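Side-chain contact in DUF3247 family protein (Xanthomonas campestris pv. campestris, PDB 2E12), which is of unknown function but adopts a novel variant of the Sm-like fold, which might point to a role in binding RNA: residues Val47-Gln52 against Ile81-Ile86. Numbering follows the deposited sequence.
Sequences VRPTIQ and IWMDRI
Pro49 meets the thioether end of Met83 with its ring: CB lies 3.6 Å from Met83 SD, and CG 3.7 Å from Met83 CE, so sulfur and methyl lie against neighbouring ring carbons. The two side chains cross at about a right angle. Next along, Thr50 points away, its OG1 taking a bent hydrogen bond from Gln52 NE2 (3.0 Å) within the same segment. Ile51 contributes more loosely, bringing CD1 to 4.3 Å from Met83 CE; its side chain also rests on Leu18 and Val22 of helix 12-23. Facing Pro49 and Ile51 from the other segment, Met83 begins the short 3-10 turn that links strands 79-82 and 86-91, a turn marked by the bond from Ile86 N to Met83 O. Its chain reaches out with CG anti to the carbonyl carbon (chi1 -75°), then bends at chi3 (84°), and the side chain touches Val22 as well. Strand 61-70 lies between strands 44-55 and 79-82 in their antiparallel sheet, and the backbone of Met83 bonds to Gly65 of that middle strand in this variant of the Sm-like fold. Sulfur and hydrocarbon meet here without a polar link, which implies cohesion by dispersion and burial of apolar surface.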
# COMPACT_ATOMS: atom_id res chain seq x y z
N VAL A 47 17.04 -6.42 8.94
CA VAL A 47 16.86 -7.12 7.67
C VAL A 47 15.51 -6.70 7.10
O VAL A 47 14.56 -6.50 7.86
CB VAL A 47 16.93 -8.66 7.90
CG1 VAL A 47 15.75 -9.11 8.75
CG2 VAL A 47 16.95 -9.39 6.57
N ARG A 48 15.41 -6.55 5.78
CA ARG A 48 14.13 -6.15 5.18
C ARG A 48 13.08 -7.15 5.63
O ARG A 48 13.25 -8.36 5.45
CB ARG A 48 14.21 -6.14 3.64
CG ARG A 48 12.89 -5.76 2.97
CD ARG A 48 12.93 -5.90 1.45
NE ARG A 48 13.78 -4.89 0.81
CZ ARG A 48 13.95 -4.77 -0.50
NH1 ARG A 48 13.32 -5.59 -1.33
NH2 ARG A 48 14.74 -3.82 -0.99
N PRO A 49 11.99 -6.67 6.23
CA PRO A 49 10.93 -7.57 6.70
C PRO A 49 10.06 -8.08 5.56
O PRO A 49 10.08 -7.54 4.46
CB PRO A 49 10.15 -6.70 7.69
CG PRO A 49 10.26 -5.34 7.07
CD PRO A 49 11.72 -5.28 6.66
N THR A 50 9.29 -9.13 5.85
CA THR A 50 8.41 -9.72 4.84
C THR A 50 7.03 -9.94 5.43
O THR A 50 6.90 -10.24 6.62
CB THR A 50 8.96 -11.07 4.37
OG1 THR A 50 8.94 -12.00 5.46
CG2 THR A 50 10.39 -10.93 3.88
N ILE A 51 6.00 -9.78 4.61
CA ILE A 51 4.63 -10.01 5.08
C ILE A 51 4.33 -11.48 4.84
O ILE A 51 4.59 -12.00 3.74
CB ILE A 51 3.61 -9.13 4.31
CG1 ILE A 51 3.98 -7.65 4.46
CG2 ILE A 51 2.21 -9.38 4.83
CD1 ILE A 51 4.05 -7.16 5.91
N GLN A 52 3.81 -12.17 5.86
CA GLN A 52 3.51 -13.60 5.75
C GLN A 52 2.15 -13.97 6.34
O GLN A 52 1.41 -13.13 6.84
CB GLN A 52 4.57 -14.42 6.48
CG GLN A 52 6.00 -14.12 6.10
CD GLN A 52 6.99 -14.70 7.09
OE1 GLN A 52 6.92 -15.88 7.44
NE2 GLN A 52 7.93 -13.87 7.53
N ILE A 81 9.38 -6.37 16.76
CA ILE A 81 8.04 -5.82 16.87
C ILE A 81 7.15 -6.37 15.76
O ILE A 81 7.63 -6.66 14.67
CB ILE A 81 8.07 -4.29 16.74
CG1 ILE A 81 8.91 -3.68 17.87
CG2 ILE A 81 6.65 -3.73 16.77
CD1 ILE A 81 8.99 -2.16 17.83
N TRP A 82 5.86 -6.52 16.05
CA TRP A 82 4.94 -6.97 15.01
C TRP A 82 4.56 -5.70 14.27
O TRP A 82 4.25 -4.68 14.88
CB TRP A 82 3.71 -7.66 15.62
CG TRP A 82 4.02 -8.99 16.23
CD1 TRP A 82 4.37 -9.23 17.52
CD2 TRP A 82 4.10 -10.25 15.55
NE1 TRP A 82 4.66 -10.56 17.70
CE2 TRP A 82 4.50 -11.21 16.50
CE3 TRP A 82 3.87 -10.66 14.23
CZ2 TRP A 82 4.68 -12.56 16.18
CZ3 TRP A 82 4.05 -12.00 13.90
CH2 TRP A 82 4.45 -12.94 14.88
N MET A 83 4.60 -5.76 12.94
CA MET A 83 4.34 -4.59 12.10
C MET A 83 2.94 -3.96 12.10
O MET A 83 2.80 -2.81 11.69
CB MET A 83 4.79 -4.89 10.67
CG MET A 83 6.31 -4.85 10.51
SD MET A 83 6.94 -5.69 9.04
CE MET A 83 6.73 -4.42 7.80
N ASP A 84 1.92 -4.68 12.55
CA ASP A 84 0.57 -4.09 12.58
C ASP A 84 0.48 -2.97 13.62
O ASP A 84 -0.53 -2.27 13.70
CB ASP A 84 -0.48 -5.16 12.90
CG ASP A 84 -0.19 -5.92 14.19
OD1 ASP A 84 -1.12 -6.57 14.71
OD2 ASP A 84 0.96 -5.87 14.68
N ARG A 85 1.53 -2.80 14.40
CA ARG A 85 1.57 -1.76 15.44
C ARG A 85 2.10 -0.42 14.92
O ARG A 85 2.08 0.58 15.64
CB ARG A 85 2.44 -2.24 16.60
CG ARG A 85 2.12 -3.64 17.12
CD ARG A 85 0.81 -3.70 17.91
NE ARG A 85 -0.37 -3.42 17.11
CZ ARG A 85 -1.62 -3.43 17.58
NH1 ARG A 85 -1.85 -3.73 18.85
NH2 ARG A 85 -2.63 -3.16 16.77
N ILE A 86 2.58 -0.40 13.68
CA ILE A 86 3.14 0.82 13.10
C ILE A 86 2.14 1.82 12.54
O ILE A 86 1.20 1.44 11.86
CB ILE A 86 4.15 0.48 11.98
CG1 ILE A 86 5.36 -0.20 12.60
CG2 ILE A 86 4.52 1.76 11.20
CD1 ILE A 86 6.38 -0.74 11.62